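Local coordinates for protein transcriptional repressor of the blcABC operon (Agrobacterium tumefaciens, PDB 3MQ0) that represses transcription of the blcABC operon, probably by binding DNA through an IclR-type helix-turn-helix domain, and is regulated through its oligomeric state, at residues 122-127 against 162-167; 131-136 against 145-150; 158-163 against 235-240; 205-210 against 219-224. One frame throughout, in Å; residues are numbered along the deposited sequence.

Contact 1 of 4, residues 122-127 against 162-167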
# COMPACT_ATOMS: atom_id res chain seq x y z
N THR B 122 -15.65 -20.45 -12.31
CA THR B 122 -14.80 -19.64 -13.17
C THR B 122 -14.34 -18.40 -12.44
O THR B 122 -14.98 -17.95 -11.49
CB THR B 122 -15.55 -19.20 -14.45
OG1 THR B 122 -16.77 -18.56 -14.07
CG2 THR B 122 -15.89 -20.40 -15.30
N LEU B 123 -13.22 -17.85 -12.89
CA LEU B 123 -12.66 -16.62 -12.35
C LEU B 123 -12.37 -15.73 -13.54
O LEU B 123 -11.72 -16.16 -14.49
CB LEU B 123 -11.34 -16.93 -11.65
CG LEU B 123 -10.55 -15.75 -11.05
CD1 LEU B 123 -11.30 -15.21 -9.86
CD2 LEU B 123 -9.12 -16.20 -10.66
N THR B 124 -12.86 -14.49 -13.49
CA THR B 124 -12.72 -13.59 -14.62
C THR B 124 -12.27 -12.21 -14.20
O THR B 124 -12.37 -11.84 -13.03
CB THR B 124 -14.06 -13.39 -15.33
OG1 THR B 124 -14.94 -12.65 -14.47
CG2 THR B 124 -14.69 -14.73 -15.70
N VAL B 125 -11.77 -11.45 -15.17
CA VAL B 125 -11.54 -10.02 -14.97
C VAL B 125 -12.28 -9.29 -16.05
O VAL B 125 -12.53 -9.87 -17.10
CB VAL B 125 -10.05 -9.66 -15.06
CG1 VAL B 125 -9.26 -10.36 -13.95
CG2 VAL B 125 -9.49 -10.05 -16.42
N ARG B 126 -12.67 -8.03 -15.80
CA ARG B 126 -13.32 -7.22 -16.82
C ARG B 126 -12.32 -6.37 -17.59
O ARG B 126 -11.47 -5.71 -17.00
CB ARG B 126 -14.39 -6.29 -16.21
CG ARG B 126 -15.23 -5.57 -17.26
CD ARG B 126 -16.28 -4.63 -16.63
NE ARG B 126 -15.67 -3.59 -15.80
CZ ARG B 126 -15.19 -2.45 -16.27
NH1 ARG B 126 -15.23 -2.18 -17.58
NH2 ARG B 126 -14.66 -1.57 -15.44
N GLU B 127 -12.40 -6.41 -18.92
CA GLU B 127 -11.67 -5.46 -19.75
C GLU B 127 -12.66 -4.78 -20.67
O GLU B 127 -13.15 -5.38 -21.64
CB GLU B 127 -10.56 -6.15 -20.53
CG GLU B 127 -9.52 -6.78 -19.60
CD GLU B 127 -8.31 -7.34 -20.31
OE1 GLU B 127 -8.18 -7.14 -21.54
OE2 GLU B 127 -7.48 -7.98 -19.62
N LYS B 162 -22.03 -9.14 -14.92
CA LYS B 162 -23.02 -8.34 -14.19
C LYS B 162 -22.49 -7.84 -12.85
O LYS B 162 -22.69 -6.68 -12.48
CB LYS B 162 -24.32 -9.14 -13.99
CG LYS B 162 -25.06 -9.48 -15.28
CD LYS B 162 -26.23 -10.44 -15.00
CE LYS B 162 -26.69 -11.16 -16.28
NZ LYS B 162 -27.28 -10.17 -17.22
N ILE B 163 -21.84 -8.71 -12.08
CA ILE B 163 -21.36 -8.27 -10.78
C ILE B 163 -20.26 -7.20 -10.95
O ILE B 163 -20.27 -6.21 -10.22
CB ILE B 163 -20.94 -9.44 -9.83
CG1 ILE B 163 -20.81 -8.95 -8.38
CG2 ILE B 163 -19.64 -10.05 -10.25
CD1 ILE B 163 -22.08 -8.95 -7.59
N LEU B 164 -19.35 -7.39 -11.89
CA LEU B 164 -18.30 -6.39 -12.12
C LEU B 164 -18.86 -5.08 -12.67
O LEU B 164 -18.41 -4.00 -12.29
CB LEU B 164 -17.18 -6.95 -13.00
CG LEU B 164 -16.46 -8.17 -12.40
CD1 LEU B 164 -15.51 -8.81 -13.39
CD2 LEU B 164 -15.73 -7.76 -11.11
N LEU B 165 -19.86 -5.16 -13.54
CA LEU B 165 -20.50 -3.95 -14.07
C LEU B 165 -21.34 -3.23 -13.00
O LEU B 165 -21.62 -2.04 -13.12
CB LEU B 165 -21.40 -4.30 -15.27
CG LEU B 165 -20.67 -4.67 -16.57
CD1 LEU B 165 -21.68 -5.09 -17.64
CD2 LEU B 165 -19.80 -3.51 -17.08
N SER B 166 -21.76 -3.95 -11.97
CA SER B 166 -22.62 -3.34 -10.96
C SER B 166 -21.87 -2.29 -10.14
O SER B 166 -22.49 -1.51 -9.44
CB SER B 166 -23.29 -4.40 -10.06
OG SER B 166 -22.38 -4.93 -9.12
N ASP B 167 -20.57 -2.24 -10.22
CA ASP B 167 -19.89 -1.19 -9.53
C ASP B 167 -19.71 0.07 -10.34
O ASP B 167 -19.19 0.99 -9.85
CB ASP B 167 -18.56 -1.65 -9.01
CG ASP B 167 -17.88 -2.56 -9.92
OD1 ASP B 167 -17.90 -3.76 -9.66
OD2 ASP B 167 -17.36 -2.12 -10.93
O HOH W 1 -15.65 -3.46 -12.82
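Arg126, near the end of strand 120-127, reaches across to helix 159-165 and meets Leu164 and Leu165 in succession. Its CB lies 3.9 Å from Leu164 CD1, the same methyl that also touches the backbone N of Arg126. With CG anti to the backbone N (chi1 -172°) and CD extended beyond it, the chain runs straight out from the strand, and Arg126 CD comes to 3.7 Å from Leu165 CD2, the two side chains crossing at about a right angle. A bend at chi3 (60°) then turns the guanidinium aside. Its NE is held by a water lying in the guanidinium plane, at 3.0 Å from Arg126 NE, and this water in turn donates to Leu164 O at 2.9 Å, although that carbonyl is less surely placed in the model and this half of the bridge is less secure. NH1 donates to Gly128 O, just past the end of the strand. Two residues earlier on the strand, Thr124 OG1 lies 4.0 Å from Leu164 CD1, while its hydroxyl is hydrogen-bonded to that of Thr160 one helical turn earlier. Leu165 also packs on Leu199 of helix 192-205. The contact therefore divides the arginine by chemistry: its methylene stem serves as an apolar surface for two leucines of the C-terminal effector domain, whereas NE and NH1 find polar partners in a water that leads to the helix and in the Gly128 carbonyl.

Contact 2 of 4, residues 131-136 against 145-150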
# COMPACT_ATOMS: atom_id res chain seq x y z
N VAL B 131 -15.67 -9.81 -20.32
CA VAL B 131 -14.94 -10.48 -19.25
C VAL B 131 -13.95 -11.44 -19.90
O VAL B 131 -14.20 -11.94 -20.99
CB VAL B 131 -15.86 -11.24 -18.28
CG1 VAL B 131 -16.79 -10.26 -17.53
CG2 VAL B 131 -16.67 -12.30 -19.00
N VAL B 132 -12.82 -11.66 -19.24
CA VAL B 132 -11.78 -12.57 -19.72
C VAL B 132 -11.57 -13.65 -18.68
O VAL B 132 -11.42 -13.33 -17.49
CB VAL B 132 -10.45 -11.81 -19.94
CG1 VAL B 132 -9.36 -12.77 -20.41
CG2 VAL B 132 -10.66 -10.68 -20.95
N TYR B 133 -11.63 -14.91 -19.09
CA TYR B 133 -11.50 -16.04 -18.18
C TYR B 133 -10.05 -16.28 -17.81
O TYR B 133 -9.23 -16.53 -18.68
CB TYR B 133 -12.19 -17.31 -18.77
CG TYR B 133 -13.66 -17.06 -18.77
CD1 TYR B 133 -14.25 -16.35 -19.80
CD2 TYR B 133 -14.45 -17.40 -17.68
CE1 TYR B 133 -15.59 -16.02 -19.77
CE2 TYR B 133 -15.79 -17.08 -17.63
CZ TYR B 133 -16.36 -16.40 -18.69
OH TYR B 133 -17.69 -16.07 -18.66
N ILE B 134 -9.73 -16.15 -16.53
CA ILE B 134 -8.35 -16.37 -16.10
C ILE B 134 -8.18 -17.61 -15.24
O ILE B 134 -7.05 -18.04 -14.98
CB ILE B 134 -7.77 -15.15 -15.38
CG1 ILE B 134 -8.57 -14.80 -14.12
CG2 ILE B 134 -7.74 -13.95 -16.32
CD1 ILE B 134 -7.88 -13.79 -13.21
N GLY B 135 -9.28 -18.18 -14.78
CA GLY B 135 -9.24 -19.42 -14.01
C GLY B 135 -10.51 -20.21 -14.22
O GLY B 135 -11.56 -19.64 -14.49
N CYS B 136 -10.40 -21.54 -14.12
CA CYS B 136 -11.57 -22.38 -14.29
C CYS B 136 -11.36 -23.73 -13.62
O CYS B 136 -10.39 -24.42 -13.91
CB CYS B 136 -11.89 -22.60 -15.78
SG CYS B 136 -13.37 -23.64 -16.09
N HIS B 145 -19.23 -21.35 -22.00
CA HIS B 145 -19.51 -22.41 -22.92
C HIS B 145 -19.41 -23.81 -22.38
O HIS B 145 -20.37 -24.38 -21.99
CB HIS B 145 -18.67 -22.26 -24.19
N THR B 146 -18.30 -24.46 -22.64
CA THR B 146 -17.19 -24.56 -21.83
C THR B 146 -16.44 -23.23 -21.84
O THR B 146 -16.45 -22.40 -22.78
CB THR B 146 -16.28 -25.78 -22.15
OG1 THR B 146 -15.34 -25.44 -23.15
CG2 THR B 146 -17.08 -26.98 -22.61
N PHE B 147 -15.80 -23.07 -20.72
CA PHE B 147 -14.98 -21.98 -20.44
C PHE B 147 -13.56 -22.46 -20.69
O PHE B 147 -13.23 -23.57 -20.36
CB PHE B 147 -15.23 -21.57 -19.01
CG PHE B 147 -16.64 -21.25 -18.74
CD1 PHE B 147 -17.18 -20.07 -19.15
CD2 PHE B 147 -17.44 -22.14 -18.10
CE1 PHE B 147 -18.46 -19.78 -18.91
CE2 PHE B 147 -18.73 -21.85 -17.86
CZ PHE B 147 -19.25 -20.66 -18.26
N ARG B 148 -12.77 -21.61 -21.30
CA ARG B 148 -11.36 -21.85 -21.60
C ARG B 148 -10.57 -20.64 -21.15
O ARG B 148 -11.03 -19.51 -21.34
CB ARG B 148 -11.17 -21.97 -23.10
CG ARG B 148 -11.92 -23.07 -23.79
CD ARG B 148 -11.54 -23.05 -25.26
NE ARG B 148 -11.40 -21.68 -25.75
CZ ARG B 148 -12.40 -20.98 -26.25
NH1 ARG B 148 -13.59 -21.56 -26.33
NH2 ARG B 148 -12.24 -19.73 -26.68
N ILE B 149 -9.38 -20.85 -20.61
CA ILE B 149 -8.56 -19.72 -20.16
C ILE B 149 -8.27 -18.81 -21.36
O ILE B 149 -7.97 -19.29 -22.46
CB ILE B 149 -7.23 -20.18 -19.49
CG1 ILE B 149 -7.51 -21.23 -18.40
CG2 ILE B 149 -6.43 -18.98 -18.96
CD1 ILE B 149 -8.33 -20.71 -17.23
N GLY B 150 -8.40 -17.49 -21.17
CA GLY B 150 -8.15 -16.54 -22.24
C GLY B 150 -9.37 -16.18 -23.08
O GLY B 150 -9.36 -15.21 -23.84
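The backbones of Tyr133 and Gly150 are joined by a nearly straight hydrogen bond, Gly150 N to Tyr133 O at 2.8 Å (177° at the hydrogen), with the donor in the carbonyl plane, while the touching parts run 128° apart. The same carbonyl also receives a CA-H...O contact from Ile149. Gly150 has positive phi (90°), a conformation in which a side chain would press on the preceding carbonyl. Beyond this link, the Tyr133 and Phe147 rings meet obliquely, their planes at 36° and centroids 5.2 Å apart. Phe147 CD1 sits over one face of the tyrosine ring, 3.6 Å from Tyr133 CE2, and CE1 reaches toward the phenol oxygen. Cys136 SG, anti to its own backbone N, is directed to the base of the same phenylalanine, 4.0 Å from Phe147 CB. Ile149 works along the strand instead: its CD1 rests on the main chain at Gly135, 3.6 Å from Gly135 CA. That glycine and Ile134 both face Leu123, forming a classic beta bulge between strands 130-137 and 120-127. The loop thus borders strand 130-137 just before strand 152-154 pairs with it at the sheet edge; Phe147 extends to Thr122 on strand 120-127, and Ile134 turns from the loop toward Ile102 and Val103 of helix 102-110.

Contact 3 of 4, residues 158-163 against 235-240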
# COMPACT_ATOMS: atom_id res chain seq x y z
N THR B 158 -22.84 -12.27 -18.72
CA THR B 158 -22.31 -13.29 -17.81
C THR B 158 -22.58 -12.93 -16.35
O THR B 158 -22.80 -11.76 -16.03
CB THR B 158 -20.78 -13.46 -17.98
OG1 THR B 158 -20.13 -12.22 -17.67
CG2 THR B 158 -20.41 -13.83 -19.41
N ALA B 159 -22.54 -13.91 -15.44
CA ALA B 159 -22.75 -13.60 -14.03
C ALA B 159 -21.61 -12.76 -13.48
O ALA B 159 -21.85 -11.78 -12.79
CB ALA B 159 -22.91 -14.89 -13.20
N THR B 160 -20.36 -13.12 -13.79
CA THR B 160 -19.25 -12.27 -13.33
C THR B 160 -19.30 -10.89 -13.94
O THR B 160 -18.95 -9.91 -13.28
CB THR B 160 -17.84 -12.84 -13.64
OG1 THR B 160 -17.70 -13.04 -15.04
CG2 THR B 160 -17.61 -14.17 -12.90
N GLY B 161 -19.72 -10.82 -15.21
CA GLY B 161 -19.85 -9.56 -15.92
C GLY B 161 -20.85 -8.63 -15.25
O GLY B 161 -20.56 -7.46 -15.02
N LYS B 162 -22.03 -9.14 -14.92
CA LYS B 162 -23.02 -8.34 -14.19
C LYS B 162 -22.49 -7.84 -12.85
O LYS B 162 -22.69 -6.68 -12.48
CB LYS B 162 -24.32 -9.14 -13.99
CG LYS B 162 -25.06 -9.48 -15.28
CD LYS B 162 -26.23 -10.44 -15.00
CE LYS B 162 -26.69 -11.16 -16.28
NZ LYS B 162 -27.28 -10.17 -17.22
N ILE B 163 -21.84 -8.71 -12.08
CA ILE B 163 -21.36 -8.27 -10.78
C ILE B 163 -20.26 -7.20 -10.95
O ILE B 163 -20.27 -6.21 -10.22
CB ILE B 163 -20.94 -9.44 -9.83
CG1 ILE B 163 -20.81 -8.95 -8.38
CG2 ILE B 163 -19.64 -10.05 -10.25
CD1 ILE B 163 -22.08 -8.95 -7.59
N GLY B 235 -14.13 -11.45 -10.78
CA GLY B 235 -15.42 -12.06 -10.49
C GLY B 235 -15.25 -13.56 -10.38
O GLY B 235 -14.40 -14.16 -11.03
N ILE B 236 -16.06 -14.18 -9.54
CA ILE B 236 -16.11 -15.63 -9.46
C ILE B 236 -17.55 -16.07 -9.74
O ILE B 236 -18.50 -15.39 -9.32
CB ILE B 236 -15.62 -16.15 -8.10
CG1 ILE B 236 -15.64 -17.66 -8.06
CG2 ILE B 236 -16.47 -15.61 -6.93
CD1 ILE B 236 -15.06 -18.23 -6.74
N ALA B 237 -17.72 -17.17 -10.46
CA ALA B 237 -19.08 -17.67 -10.71
C ALA B 237 -19.13 -19.18 -10.64
O ALA B 237 -18.15 -19.86 -10.90
CB ALA B 237 -19.57 -17.20 -12.10
N ILE B 238 -20.29 -19.70 -10.30
CA ILE B 238 -20.51 -21.13 -10.48
C ILE B 238 -21.52 -21.28 -11.59
O ILE B 238 -22.39 -20.42 -11.79
CB ILE B 238 -20.98 -21.81 -9.19
CG1 ILE B 238 -22.29 -21.19 -8.71
CG2 ILE B 238 -19.91 -21.71 -8.10
CD1 ILE B 238 -22.74 -21.73 -7.35
N SER B 239 -21.43 -22.37 -12.32
CA SER B 239 -22.33 -22.73 -13.40
C SER B 239 -23.00 -24.08 -13.15
O SER B 239 -22.37 -24.96 -12.72
CB SER B 239 -21.55 -22.85 -14.70
OG SER B 239 -21.03 -21.61 -15.04
N LEU B 240 -24.27 -24.17 -13.47
CA LEU B 240 -24.98 -25.44 -13.31
C LEU B 240 -26.12 -25.50 -14.31
O LEU B 240 -26.42 -24.52 -15.00
CB LEU B 240 -25.53 -25.58 -11.89
CG LEU B 240 -26.38 -24.42 -11.37
CD1 LEU B 240 -27.42 -24.92 -10.39
CD2 LEU B 240 -25.48 -23.37 -10.70
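Thr160 points its methyl group at strand 232-241 and lays it across the backbone from Gly235 to Ile236, with Ala237 CB beside it. Thr160 CG2 is 3.5 Å from Gly235 C and 3.7 Å from Ala237 CB, resting on main-chain atoms as much as on a side chain. The threonine's two branches are divided by its first torsion (chi1 58°): CG2 stands anti to the carbonyl carbon and takes the strand, whereas OG1 is left for Thr124. Gly235 is what permits so close an approach, with CA atoms of Thr160 and Gly235 only 4.8 Å apart; a CB there would run into Thr160 CB. One residue back, Ala159 faces Ala237 methyl to methyl, their CB atoms 4.2 Å apart. The helix start behind this pair is fixed by Thr158, an N-cap whose OG1 accepts from Gly161 N at 2.9 Å. With small residues on both sides, the axes of helix 159-163 and strand 235-240 approach to 7.4 Å and run 142° apart. The helix lies against one face of the GAF-type sheet, over a strand flanked by 120-127 and 218-226; Ile236 and Ile238 point away from it, and Ile163 reaches on to Ala224.

Contact 4 of 4, residues 205-210 against 219-224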
# COMPACT_ATOMS: atom_id res chain seq x y z
N ARG B 205 -28.19 -7.47 -3.33
CA ARG B 205 -27.98 -8.76 -2.74
C ARG B 205 -26.54 -9.20 -2.70
O ARG B 205 -26.22 -10.06 -1.95
CB ARG B 205 -28.86 -9.79 -3.36
CG ARG B 205 -28.71 -9.95 -4.75
CD ARG B 205 -29.80 -10.72 -5.36
NE ARG B 205 -29.49 -10.93 -6.74
CZ ARG B 205 -30.29 -11.50 -7.61
NH1 ARG B 205 -31.44 -11.97 -7.23
NH2 ARG B 205 -29.90 -11.60 -8.84
N GLY B 206 -25.68 -8.57 -3.49
CA GLY B 206 -24.28 -8.96 -3.47
C GLY B 206 -23.96 -10.22 -4.27
O GLY B 206 -22.88 -10.78 -4.13
N TYR B 207 -24.90 -10.67 -5.10
CA TYR B 207 -24.59 -11.72 -6.07
C TYR B 207 -25.44 -11.55 -7.32
O TYR B 207 -26.49 -10.91 -7.27
CB TYR B 207 -24.78 -13.11 -5.47
CG TYR B 207 -26.23 -13.49 -5.18
CD1 TYR B 207 -27.04 -14.00 -6.18
CD2 TYR B 207 -26.76 -13.33 -3.91
CE1 TYR B 207 -28.37 -14.35 -5.92
CE2 TYR B 207 -28.09 -13.68 -3.65
CZ TYR B 207 -28.89 -14.19 -4.66
OH TYR B 207 -30.20 -14.54 -4.41
N SER B 208 -24.97 -12.07 -8.43
CA SER B 208 -25.64 -11.95 -9.70
C SER B 208 -26.15 -13.28 -10.20
O SER B 208 -25.68 -14.29 -9.85
CB SER B 208 -24.73 -11.40 -10.76
OG SER B 208 -23.66 -12.25 -10.89
N ILE B 209 -27.10 -13.22 -11.09
CA ILE B 209 -27.61 -14.42 -11.74
C ILE B 209 -27.60 -14.22 -13.25
O ILE B 209 -28.07 -13.19 -13.75
CB ILE B 209 -29.06 -14.69 -11.31
CG1 ILE B 209 -29.11 -15.17 -9.86
CG2 ILE B 209 -29.67 -15.73 -12.20
CD1 ILE B 209 -30.47 -15.02 -9.22
N ASP B 210 -27.02 -15.18 -13.97
CA ASP B 210 -27.18 -15.27 -15.42
C ASP B 210 -28.06 -16.47 -15.73
O ASP B 210 -27.61 -17.61 -15.68
CB ASP B 210 -25.83 -15.44 -16.12
CG ASP B 210 -25.95 -16.13 -17.48
OD1 ASP B 210 -27.00 -15.98 -18.14
OD2 ASP B 210 -24.99 -16.83 -17.89
N LEU B 219 -27.23 -21.97 -16.11
CA LEU B 219 -27.44 -20.93 -15.11
C LEU B 219 -26.12 -20.66 -14.38
O LEU B 219 -25.46 -21.60 -13.97
CB LEU B 219 -28.50 -21.40 -14.12
CG LEU B 219 -28.50 -20.74 -12.76
CD1 LEU B 219 -29.21 -19.43 -12.89
CD2 LEU B 219 -29.19 -21.64 -11.74
N CYS B 220 -25.73 -19.39 -14.26
CA CYS B 220 -24.55 -19.03 -13.49
C CYS B 220 -24.89 -18.07 -12.35
O CYS B 220 -25.81 -17.26 -12.46
CB CYS B 220 -23.47 -18.39 -14.37
SG CYS B 220 -23.14 -19.32 -15.89
N ILE B 221 -24.13 -18.17 -11.28
CA ILE B 221 -24.29 -17.30 -10.12
C ILE B 221 -22.93 -16.66 -9.86
O ILE B 221 -21.92 -17.37 -9.78
CB ILE B 221 -24.69 -18.13 -8.90
CG1 ILE B 221 -25.96 -18.93 -9.24
CG2 ILE B 221 -24.91 -17.24 -7.70
CD1 ILE B 221 -26.31 -20.00 -8.23
N GLY B 222 -22.89 -15.33 -9.72
CA GLY B 222 -21.61 -14.62 -9.62
C GLY B 222 -21.43 -13.80 -8.36
O GLY B 222 -22.41 -13.38 -7.76
N ALA B 223 -20.18 -13.58 -7.97
CA ALA B 223 -19.86 -12.70 -6.85
C ALA B 223 -18.55 -11.95 -7.12
O ALA B 223 -17.74 -12.37 -7.94
CB ALA B 223 -19.75 -13.49 -5.55
N ALA B 224 -18.35 -10.85 -6.40
CA ALA B 224 -17.19 -10.00 -6.64
C ALA B 224 -16.02 -10.35 -5.73
O ALA B 224 -16.19 -10.61 -4.55
CB ALA B 224 -17.57 -8.54 -6.45
O HOH W 2 -20.32 -9.97 -4.43
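Ser208 and Gly222 exchange two backbone hydrogen bonds, each 3.0 Å between N and O (Ser208 N to Gly222 O, Gly222 N to Ser208 O), and Asp210 and Cys220 repeat the pattern, the shorter bond being Asp210 N to Cys220 O at 2.8 Å. Between these hydrogen-bonded pairs lies the non-hydrogen-bonded pair Ile209 and Ile221, the register of an antiparallel hairpin. Side chains alternate accordingly. Ile209 CG2 packs obliquely on Leu219 CD1, 3.8 Å away, and the Tyr207 and Ile221 side chains lie side by side and point the same way. Toward the other face, Asp210 OD2 lies 3.7 Å from Cys220 SG, and Ser208 OG stands over Gly222, where a CB would collide with it. A second shell fixes these groups: Ser208 OG is bonded to Ala159 O, Asp210 OD1 takes Gln213 N, and Arg205 NE donates to Tyr207 O at 3.0 Å while its CD lies above one face of the tyrosine ring, near the rim. Where direct pairing ceases, a water bridges Gly206 O and Ala224 N. Gly206, with positive phi (79°), turns the chain out of helix 192-205 into this edge strand. Strand 218-226 continues the sheet to strand 232-241; helix 247-267 receives Tyr207, Leu219 and Ile221, while helix 159-165 meets Ser208 and Cys220 on the other face.

After the DNA-binding region, the chain lays down strand 120-127 and returns along strand 130-137, whose loop folds back in contact 2. This small closure is nested inside the larger one made by contact 1, where helix 159-165 comes to rest against the first strand. Contact 3 opens on the stretch where contact 1 closes, sharing Lys162 and Ile163 with it, and one helix is thereby fixed to two neighbouring strands. Within the long loop of contact 3, contact 4 closes a hairpin at the opposite sheet edge from strand 152-154. Contacts 2 and 4 do not touch; they lie toward opposite edges of one six-stranded sheet, with the helix of contacts 1 and 3 packed between.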